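Long-range contacts in carbohydrate binding family 6 (Clostridium thermocellum, PDB 5A8C), which is an alpha-L-arabinofuranosidase of glycoside hydrolase family 43, hydrolysing terminal alpha-L-arabinofuranosyl groups, probably from arabinose-bearing polysaccharides and oligosaccharides: residues 69-74 with 99-104; 239-244 with 311-316; 150-155 with 199-204. All coordinates share one frame; numbering follows the deposited sequence. Where two conformers were deposited one is given.

Overall arrangement
All three contacts lie in a single five-bladed beta-propeller, yet each ties a blade to irregular chain in its own way. Contact 1, partly buried, is the nearest to the middle of the chain, where a linker leads toward the calcium ion; a bridging water and apolar packing join its two sides. Contact 2, on the opposite side of the chain's centre and about 29 Å away between centres, is the buried one of the three and relies on a tyrosine hydroxyl and a methionine. Contact 3 is the most solvent-exposed and chiefly a backbone affair, with one backbone hydrogen bond and small side chains. Contacts 2 and 3 approach to about 5 Å between nearest atoms without touching.

Contact 1. Residues 69-74 with 99-104; sequences PDITCI and SVSWAP
Pro69 O and Ser99 O meet through a single water, 2.8 Å from each, which can donate to both, though other acceptors compete for its protons. Further in, the small side chain of Ser101 presses against the backbone where the strand begins: Ser101 OG sits 3.1 Å from Asp70 CA. Its chi1 of 61° sets this oxygen between the serine's own N and carbonyl carbon and lets it face the strand; the angle toward Asp70 N is too poor for a hydrogen bond. Strand 70-76 is the third strand of a four-stranded antiparallel propeller blade, whereas 99-104 belongs to the connection that turns a corner at Ala103 and enters strand 104-109. In the conformer given, one of two, Ile71 lays its CD1 methyl against the ring of Pro104, 3.8 Å from CD. Ile71 CD1 also lies 3.2 Å from Ser101 O, a buried carbonyl oxygen with no partner in the model, a closeness to be read with reserve. Branched and apolar, the isoleucine suits this buried position, and the stiff proline ring gives it a firm surface. The proline side chain is itself about 6 Å from the bound calcium ion.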
loop_
_atom_site.group_PDB
_atom_site.type_symbol
_atom_site.label_atom_id
_atom_site.label_comp_id
_atom_site.label_asym_id
_atom_site.label_seq_id
_atom_site.Cartn_x
_atom_site.Cartn_y
_atom_site.Cartn_z
ATOM N N PRO A 69 7.072 9.460 -9.633
ATOM C CA PRO A 69 7.575 10.663 -8.989
ATOM C C PRO A 69 6.609 11.254 -7.988
ATOM O O PRO A 69 6.942 12.190 -7.268
ATOM C CB PRO A 69 7.834 11.597 -10.165
ATOM C CG PRO A 69 6.785 11.218 -11.167
ATOM C CD PRO A 69 6.694 9.725 -11.034
ATOM N N ASP A 70 5.356 10.798 -8.060
ATOM C CA ASP A 70 4.246 11.434 -7.373
ATOM C C ASP A 70 3.153 10.387 -7.052
ATOM O O ASP A 70 3.254 9.242 -7.475
ATOM C CB ASP A 70 3.779 12.690 -8.146
ATOM C CG ASP A 70 3.529 12.509 -9.613
ATOM O OD1 ASP A 70 3.422 11.369 -10.069
ATOM O OD2 ASP A 70 3.370 13.555 -10.293
ATOM N N ILE A 71 2.165 10.855 -6.285
ATOM C CA ILE A 71 1.066 10.036 -5.770
ATOM C C ILE A 71 -0.258 10.612 -6.305
ATOM O O ILE A 71 -0.546 11.777 -6.059
ATOM C CB ILE A 71 1.061 10.051 -4.250
ATOM C CG1 ILE A 71 2.309 9.483 -3.682
ATOM C CG2 ILE A 71 -0.194 9.385 -3.696
ATOM C CD1 ILE A 71 2.536 8.098 -4.050
ATOM N N THR A 72 -1.067 9.745 -6.898
ATOM C CA THR A 72 -2.395 10.084 -7.404
ATOM C C THR A 72 -3.428 9.834 -6.338
ATOM O O THR A 72 -3.311 8.860 -5.595
ATOM C CB THR A 72 -2.706 9.156 -8.632
ATOM O OG1 THR A 72 -1.711 9.318 -9.616
ATOM C CG2 THR A 72 -4.088 9.394 -9.173
ATOM N N CYS A 73 -4.492 10.648 -6.294
ATOM C CA CYS A 73 -5.606 10.370 -5.379
ATOM C C CYS A 73 -6.905 10.458 -6.166
ATOM O O CYS A 73 -7.135 11.429 -6.926
ATOM C CB CYS A 73 -5.636 11.402 -4.265
ATOM S SG CYS A 73 -6.976 11.290 -3.111
ATOM N N ILE A 74 -7.782 9.469 -5.960
ATOM C CA ILE A 74 -9.168 9.465 -6.479
ATOM C C ILE A 74 -10.086 9.188 -5.293
ATOM O O ILE A 74 -9.678 8.615 -4.294
ATOM C CB ILE A 74 -9.337 8.455 -7.631
ATOM C CG1 ILE A 74 -9.232 7.011 -7.169
ATOM C CG2 ILE A 74 -8.393 8.762 -8.767
ATOM C CD1 ILE A 74 -9.518 5.984 -8.240
ATOM N N SER A 99 13.294 11.841 -3.998
ATOM C CA SER A 99 13.176 11.967 -5.436
ATOM C C SER A 99 11.957 11.245 -6.010
ATOM O O SER A 99 11.483 11.617 -7.103
ATOM C CB SER A 99 14.462 11.429 -6.114
ATOM O OG SER A 99 15.582 12.175 -5.663
ATOM N N VAL A 100 11.498 10.193 -5.360
ATOM C CA VAL A 100 10.414 9.346 -5.869
ATOM C C VAL A 100 9.454 9.061 -4.719
ATOM O O VAL A 100 9.837 9.177 -3.543
ATOM C CB VAL A 100 10.944 8.073 -6.558
ATOM C CG1 VAL A 100 11.965 8.385 -7.607
ATOM C CG2 VAL A 100 11.491 7.099 -5.546
ATOM N N SER A 101 8.269 8.566 -5.057
ATOM C CA SER A 101 7.252 8.317 -4.042
ATOM C C SER A 101 6.499 7.034 -4.320
ATOM O O SER A 101 5.419 7.048 -4.863
ATOM C CB SER A 101 6.293 9.493 -3.942
ATOM O OG SER A 101 5.602 9.750 -5.125
ATOM N N TRP A 102 7.086 5.888 -3.948
ATOM C CA TRP A 102 6.531 4.598 -4.283
ATOM C C TRP A 102 5.594 4.101 -3.195
ATOM O O TRP A 102 5.977 4.085 -2.006
ATOM C CB TRP A 102 7.677 3.560 -4.441
ATOM C CG TRP A 102 8.653 3.838 -5.517
ATOM C CD1 TRP A 102 8.718 4.899 -6.357
ATOM C CD2 TRP A 102 9.736 2.980 -5.877
ATOM N NE1 TRP A 102 9.782 4.750 -7.246
ATOM C CE2 TRP A 102 10.429 3.575 -6.924
ATOM C CE3 TRP A 102 10.211 1.750 -5.350
ATOM C CZ2 TRP A 102 11.573 3.011 -7.484
ATOM C CZ3 TRP A 102 11.342 1.221 -5.914
ATOM C CH2 TRP A 102 12.009 1.827 -6.941
ATOM N N ALA A 103 4.438 3.569 -3.580
ATOM C CA ALA A 103 3.599 2.709 -2.740
ATOM C C ALA A 103 3.148 3.391 -1.455
ATOM O O ALA A 103 3.630 3.104 -0.359
ATOM C CB ALA A 103 4.267 1.365 -2.462
ATOM N N PRO A 104 2.215 4.335 -1.577
ATOM C CA PRO A 104 1.814 5.125 -0.418
ATOM C C PRO A 104 1.102 4.312 0.647
ATOM O O PRO A 104 0.425 3.313 0.389
ATOM C CB PRO A 104 0.863 6.176 -1.045
ATOM C CG PRO A 104 0.286 5.476 -2.244
ATOM C CD PRO A 104 1.432 4.655 -2.775
HETATM O O HOH W 1 9.393 13.484 -7.566
#

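Contact 2. Residues 239-244 with 311-316; sequences YMMSDK and DGTIKQ
With chi1 at 78°, Tyr239 holds its ring between its own backbone N and carbonyl carbon, and from there the phenol reaches over to Thr313 and Ile314; two residues on, Met241 runs out extended and then bends at chi3 (70°), which lays its thioether along Gly312 and Thr313. The tyrosine hydroxyl is the polar centre. Ile314 N donates to Tyr239 OH over 2.9 Å, almost straight at 169°, giving a backbone amide of the loop a partner in a buried setting. Thr313 crosses the tyrosine at about a right angle, with its CB only 3.2 Å from Tyr239 OH. Ile314 stays on the ring itself: its CD1 lies 4.1 Å above one face, shifted toward the rim, so the aliphatic chain meets the aromatic surface while its amide serves the hydroxyl.

Met241 CE comes to 3.6 Å from Gly312 O, a carbonyl that also accepts a bond from Tyr223 OH. A flexible, unbranched methionine suits this uneven surface, and Gly312, lacking a side chain, can take up the positive phi of the turn it belongs to. Asp311 fixes that turn from within the loop. Asp311 OD1 accepts from Thr313 N at 3.0 Å, from above the carboxylate plane, and from Thr313 OG1 at 2.6 Å through the syn lone pair, so two bonds orient the threonine; Asn309 ND2 is a further partner of that hydroxyl.

The pattern is an Asx turn in the loop following strand 300-306, fastened by aromatic and thioether side chains to strand 237-242, the third strand of a four-stranded propeller blade.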
loop_
_atom_site.group_PDB
_atom_site.type_symbol
_atom_site.label_atom_id
_atom_site.label_comp_id
_atom_site.label_asym_id
_atom_site.label_seq_id
_atom_site.Cartn_x
_atom_site.Cartn_y
_atom_site.Cartn_z
ATOM N N TYR A 239 -1.524 -13.855 3.569
ATOM C CA TYR A 239 -1.680 -13.243 4.874
ATOM C C TYR A 239 -1.483 -14.230 6.009
ATOM O O TYR A 239 -1.552 -15.450 5.859
ATOM C CB TYR A 239 -3.044 -12.529 5.018
ATOM C CG TYR A 239 -4.229 -13.439 5.282
ATOM C CD1 TYR A 239 -4.645 -14.372 4.320
ATOM C CD2 TYR A 239 -4.925 -13.394 6.463
ATOM C CE1 TYR A 239 -5.703 -15.211 4.560
ATOM C CE2 TYR A 239 -6.000 -14.236 6.721
ATOM C CZ TYR A 239 -6.401 -15.119 5.737
ATOM O OH TYR A 239 -7.439 -15.978 6.036
ATOM N N MET A 240 -1.276 -13.596 7.168
ATOM C CA MET A 240 -1.152 -14.245 8.464
ATOM C C MET A 240 -2.068 -13.575 9.461
ATOM O O MET A 240 -2.404 -12.393 9.292
ATOM C CB MET A 240 0.272 -14.158 8.996
ATOM C CG MET A 240 1.374 -14.540 8.038
ATOM S SD MET A 240 3.010 -14.594 8.796
ATOM C CE MET A 240 3.291 -12.973 9.274
ATOM N N MET A 241 -2.410 -14.266 10.540
ATOM C CA MET A 241 -3.219 -13.714 11.618
ATOM C C MET A 241 -2.525 -13.902 12.948
ATOM O O MET A 241 -1.807 -14.904 13.158
ATOM C CB MET A 241 -4.592 -14.394 11.690
ATOM C CG MET A 241 -5.486 -14.036 10.524
ATOM S SD MET A 241 -6.994 -15.021 10.412
ATOM C CE MET A 241 -7.866 -14.406 11.825
ATOM N N SER A 242 -2.819 -12.988 13.887
ATOM C CA SER A 242 -2.281 -13.076 15.248
ATOM C C SER A 242 -3.231 -12.429 16.221
ATOM O O SER A 242 -4.032 -11.558 15.854
ATOM C CB SER A 242 -0.949 -12.353 15.331
ATOM O OG SER A 242 -0.417 -12.498 16.661
ATOM N N ASP A 243 -3.083 -12.764 17.497
ATOM C CA ASP A 243 -3.683 -12.019 18.602
ATOM C C ASP A 243 -2.874 -10.787 18.996
ATOM O O ASP A 243 -3.364 -9.995 19.833
ATOM C CB ASP A 243 -3.829 -12.929 19.826
ATOM C CG ASP A 243 -4.775 -14.042 19.630
ATOM O OD1 ASP A 243 -5.765 -13.871 18.930
ATOM O OD2 ASP A 243 -4.607 -15.097 20.276
ATOM N N LYS A 244 -1.690 -10.605 18.421
ATOM C CA LYS A 244 -0.761 -9.527 18.784
ATOM C C LYS A 244 -0.312 -8.814 17.510
ATOM O O LYS A 244 -0.319 -9.389 16.439
ATOM C CB LYS A 244 0.458 -10.098 19.519
ATOM C CG LYS A 244 0.149 -10.818 20.833
ATOM C CD LYS A 244 1.331 -11.567 21.419
ATOM C CE LYS A 244 1.787 -12.782 20.615
ATOM N NZ LYS A 244 3.065 -13.299 21.111
ATOM N N ASP A 311 -14.809 -18.062 11.041
ATOM C CA ASP A 311 -13.659 -18.216 11.957
ATOM C C ASP A 311 -12.689 -17.007 11.891
ATOM O O ASP A 311 -11.617 -17.028 12.510
ATOM C CB ASP A 311 -12.914 -19.535 11.693
ATOM C CG ASP A 311 -12.211 -19.596 10.356
ATOM O OD1 ASP A 311 -12.290 -18.618 9.590
ATOM O OD2 ASP A 311 -11.646 -20.670 10.030
ATOM N N GLY A 312 -13.027 -15.976 11.111
ATOM C CA GLY A 312 -12.211 -14.795 10.984
ATOM C C GLY A 312 -11.206 -14.825 9.869
ATOM O O GLY A 312 -10.575 -13.800 9.592
ATOM N N THR A 313 -10.986 -15.987 9.255
ATOM C CA THR A 313 -10.154 -16.025 8.067
ATOM C C THR A 313 -10.875 -15.241 6.962
ATOM O O THR A 313 -12.076 -14.936 7.020
ATOM C CB THR A 313 -9.827 -17.447 7.642
ATOM O OG1 THR A 313 -11.011 -18.189 7.396
ATOM C CG2 THR A 313 -9.000 -18.132 8.734
ATOM N N ILE A 314 -10.083 -14.875 5.959
ATOM C CA ILE A 314 -10.555 -14.097 4.810
ATOM C C ILE A 314 -10.792 -15.033 3.634
ATOM O O ILE A 314 -9.909 -15.810 3.259
ATOM C CB ILE A 314 -9.546 -12.988 4.456
ATOM C CG1 ILE A 314 -9.437 -12.011 5.611
ATOM C CG2 ILE A 314 -9.966 -12.300 3.163
ATOM C CD1 ILE A 314 -8.320 -11.010 5.470
ATOM N N LYS A 315 -11.982 -14.949 3.034
ATOM C CA LYS A 315 -12.240 -15.719 1.801
ATOM C C LYS A 315 -11.441 -15.139 0.670
ATOM O O LYS A 315 -11.274 -13.945 0.543
ATOM C CB LYS A 315 -13.686 -15.660 1.329
ATOM C CG LYS A 315 -14.643 -16.336 2.253
ATOM C CD LYS A 315 -16.058 -16.349 1.679
ATOM C CE LYS A 315 -17.122 -15.912 2.702
ATOM N NZ LYS A 315 -18.460 -15.467 2.171
ATOM N N GLN A 316 -10.945 -16.012 -0.170
ATOM C CA GLN A 316 -10.211 -15.527 -1.319
ATOM C C GLN A 316 -11.118 -14.615 -2.186
ATOM O O GLN A 316 -12.246 -14.966 -2.515
ATOM C CB GLN A 316 -9.680 -16.682 -2.141
ATOM C CG GLN A 316 -8.799 -16.217 -3.290
ATOM C CD GLN A 316 -8.068 -17.347 -3.865
ATOM O OE1 GLN A 316 -7.487 -18.216 -3.164
ATOM N NE2 GLN A 316 -8.084 -17.381 -5.158
#

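Contact 3. Residues 150-155 with 199-204; sequences PGVQPA and GSAMTM
Ala201 points its methyl group at the loop, where it settles against the main chain of Pro150 and Gly151: Ala201 CB lies 3.6 Å from Pro150 O and 3.8 Å from Gly151 C. The short methyl suits a place where the opposing backbone is itself the packing surface. Val152 leaves its backbone in the direction away from the strand, yet one branch still flanks the alanine. Val152 CG1 is anti to the backbone N (chi1 174°), which places Val152 CG2 on the N side, 4.2 Å from Ala201 CB. Val152 also packs on Leu160 and on Phe177 of strand 173-178. At the outer end, Ser200 flanks the proline ring; in the conformer given, one of two, its OG lies near Pro150 CB, a contact that should be read with reserve.

The one hydrogen bond across the contact runs from Ala201 N to Pro150 O at 2.8 Å. Pro150 O also meets Ser200 CA at 3.4 Å, a CA-H...O contact bent to 120°. Strand 200-204 pairs antiparallel with strand 185-190 through Met202 and Met204, and the loop simply leans on the strand at Ala201. Gly151 suits its place because its bare CA can approach Ala201 O to 3.4 Å, a CA-H...O contact with an angle of 148° at the hydrogen. Arg186, on the neighbouring strand, adds a bond from NE to Val152 O.

The contact therefore depends mostly on main-chain atoms and on residues with little or no side chain: a single N-H...O hydrogen bond and two CA-H...O contacts join the loop to the propeller blade, and the alanine-valine pair supplies a small apolar patch beside them.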
loop_
_atom_site.group_PDB
_atom_site.type_symbol
_atom_site.label_atom_id
_atom_site.label_comp_id
_atom_site.label_asym_id
_atom_site.label_seq_id
_atom_site.Cartn_x
_atom_site.Cartn_y
_atom_site.Cartn_z
ATOM N N PRO A 150 17.646 2.313 14.113
ATOM C CA PRO A 150 17.951 1.160 14.963
ATOM C C PRO A 150 16.984 0.022 14.760
ATOM O O PRO A 150 15.753 0.250 14.646
ATOM C CB PRO A 150 17.895 1.745 16.382
ATOM C CG PRO A 150 18.313 3.182 16.171
ATOM C CD PRO A 150 17.556 3.548 14.899
ATOM N N GLY A 151 17.546 -1.185 14.617
ATOM C CA GLY A 151 16.759 -2.396 14.443
ATOM C C GLY A 151 16.515 -2.776 13.001
ATOM O O GLY A 151 16.007 -3.878 12.742
ATOM N N VAL A 152 16.846 -1.908 12.062
ATOM C CA VAL A 152 16.719 -2.294 10.662
ATOM C C VAL A 152 17.778 -3.291 10.248
ATOM O O VAL A 152 17.493 -4.444 9.873
ATOM C CB VAL A 152 16.700 -1.086 9.732
ATOM C CG1 VAL A 152 16.721 -1.506 8.289
ATOM C CG2 VAL A 152 15.452 -0.262 10.009
ATOM N N GLN A 153 19.025 -2.874 10.389
ATOM C CA GLN A 153 20.155 -3.744 10.062
ATOM C C GLN A 153 20.441 -4.610 11.267
ATOM O O GLN A 153 20.159 -4.182 12.364
ATOM C CB GLN A 153 21.399 -2.908 9.677
ATOM C CG GLN A 153 21.140 -2.080 8.437
ATOM C CD GLN A 153 22.382 -1.509 7.819
ATOM O OE1 GLN A 153 23.152 -2.226 7.161
ATOM N NE2 GLN A 153 22.588 -0.209 8.007
ATOM N N PRO A 154 21.052 -5.801 11.099
ATOM C CA PRO A 154 21.453 -6.400 9.809
ATOM C C PRO A 154 20.292 -6.853 8.972
ATOM O O PRO A 154 19.257 -7.301 9.480
ATOM C CB PRO A 154 22.311 -7.612 10.195
ATOM C CG PRO A 154 22.023 -7.852 11.626
ATOM C CD PRO A 154 21.508 -6.602 12.244
ATOM N N ALA A 155 20.430 -6.674 7.671
ATOM C CA ALA A 155 19.438 -7.138 6.796
ATOM C C ALA A 155 20.231 -7.548 5.524
ATOM O O ALA A 155 21.185 -6.910 5.118
ATOM C CB ALA A 155 18.407 -6.051 6.577
ATOM N N GLY A 199 11.713 4.139 19.691
ATOM C CA GLY A 199 12.406 2.870 19.902
ATOM C C GLY A 199 13.013 2.351 18.629
ATOM O O GLY A 199 13.242 3.073 17.650
ATOM N N SER A 200 13.242 1.066 18.624
ATOM C CA SER A 200 13.908 0.360 17.550
ATOM C C SER A 200 12.886 -0.444 16.708
ATOM O O SER A 200 11.851 -0.871 17.202
ATOM C CB SER A 200 14.949 -0.570 18.132
ATOM O OG SER A 200 15.962 0.200 18.775
ATOM N N ALA A 201 13.266 -0.673 15.473
ATOM C CA ALA A 201 12.506 -1.609 14.636
ATOM C C ALA A 201 12.742 -3.029 15.161
ATOM O O ALA A 201 13.767 -3.342 15.776
ATOM C CB ALA A 201 12.943 -1.498 13.190
ATOM N N MET A 202 11.762 -3.858 14.902
ATOM C CA MET A 202 11.882 -5.254 15.188
ATOM C C MET A 202 11.594 -6.057 13.925
ATOM O O MET A 202 11.004 -5.556 12.960
ATOM C CB MET A 202 11.131 -5.639 16.383
ATOM C CG MET A 202 9.756 -5.707 16.082
ATOM S SD MET A 202 8.600 -6.236 17.371
ATOM C CE MET A 202 8.673 -4.721 18.223
ATOM N N THR A 203 12.015 -7.315 13.933
ATOM C CA THR A 203 11.850 -8.189 12.795
ATOM C C THR A 203 10.631 -9.040 12.895
ATOM O O THR A 203 10.208 -9.459 13.980
ATOM C CB THR A 203 13.067 -9.117 12.683
ATOM O OG1 THR A 203 13.213 -10.032 13.760
ATOM C CG2 THR A 203 14.216 -8.233 12.406
ATOM N N MET A 204 10.001 -9.231 11.691
ATOM C CA MET A 204 8.930 -10.213 11.537
ATOM C C MET A 204 9.286 -11.142 10.406
ATOM O O MET A 204 10.164 -10.873 9.598
ATOM C CB MET A 204 7.572 -9.531 11.260
ATOM C CG MET A 204 7.055 -8.703 12.385
ATOM S SD MET A 204 5.589 -7.758 12.026
ATOM C CE MET A 204 4.462 -9.061 11.534
#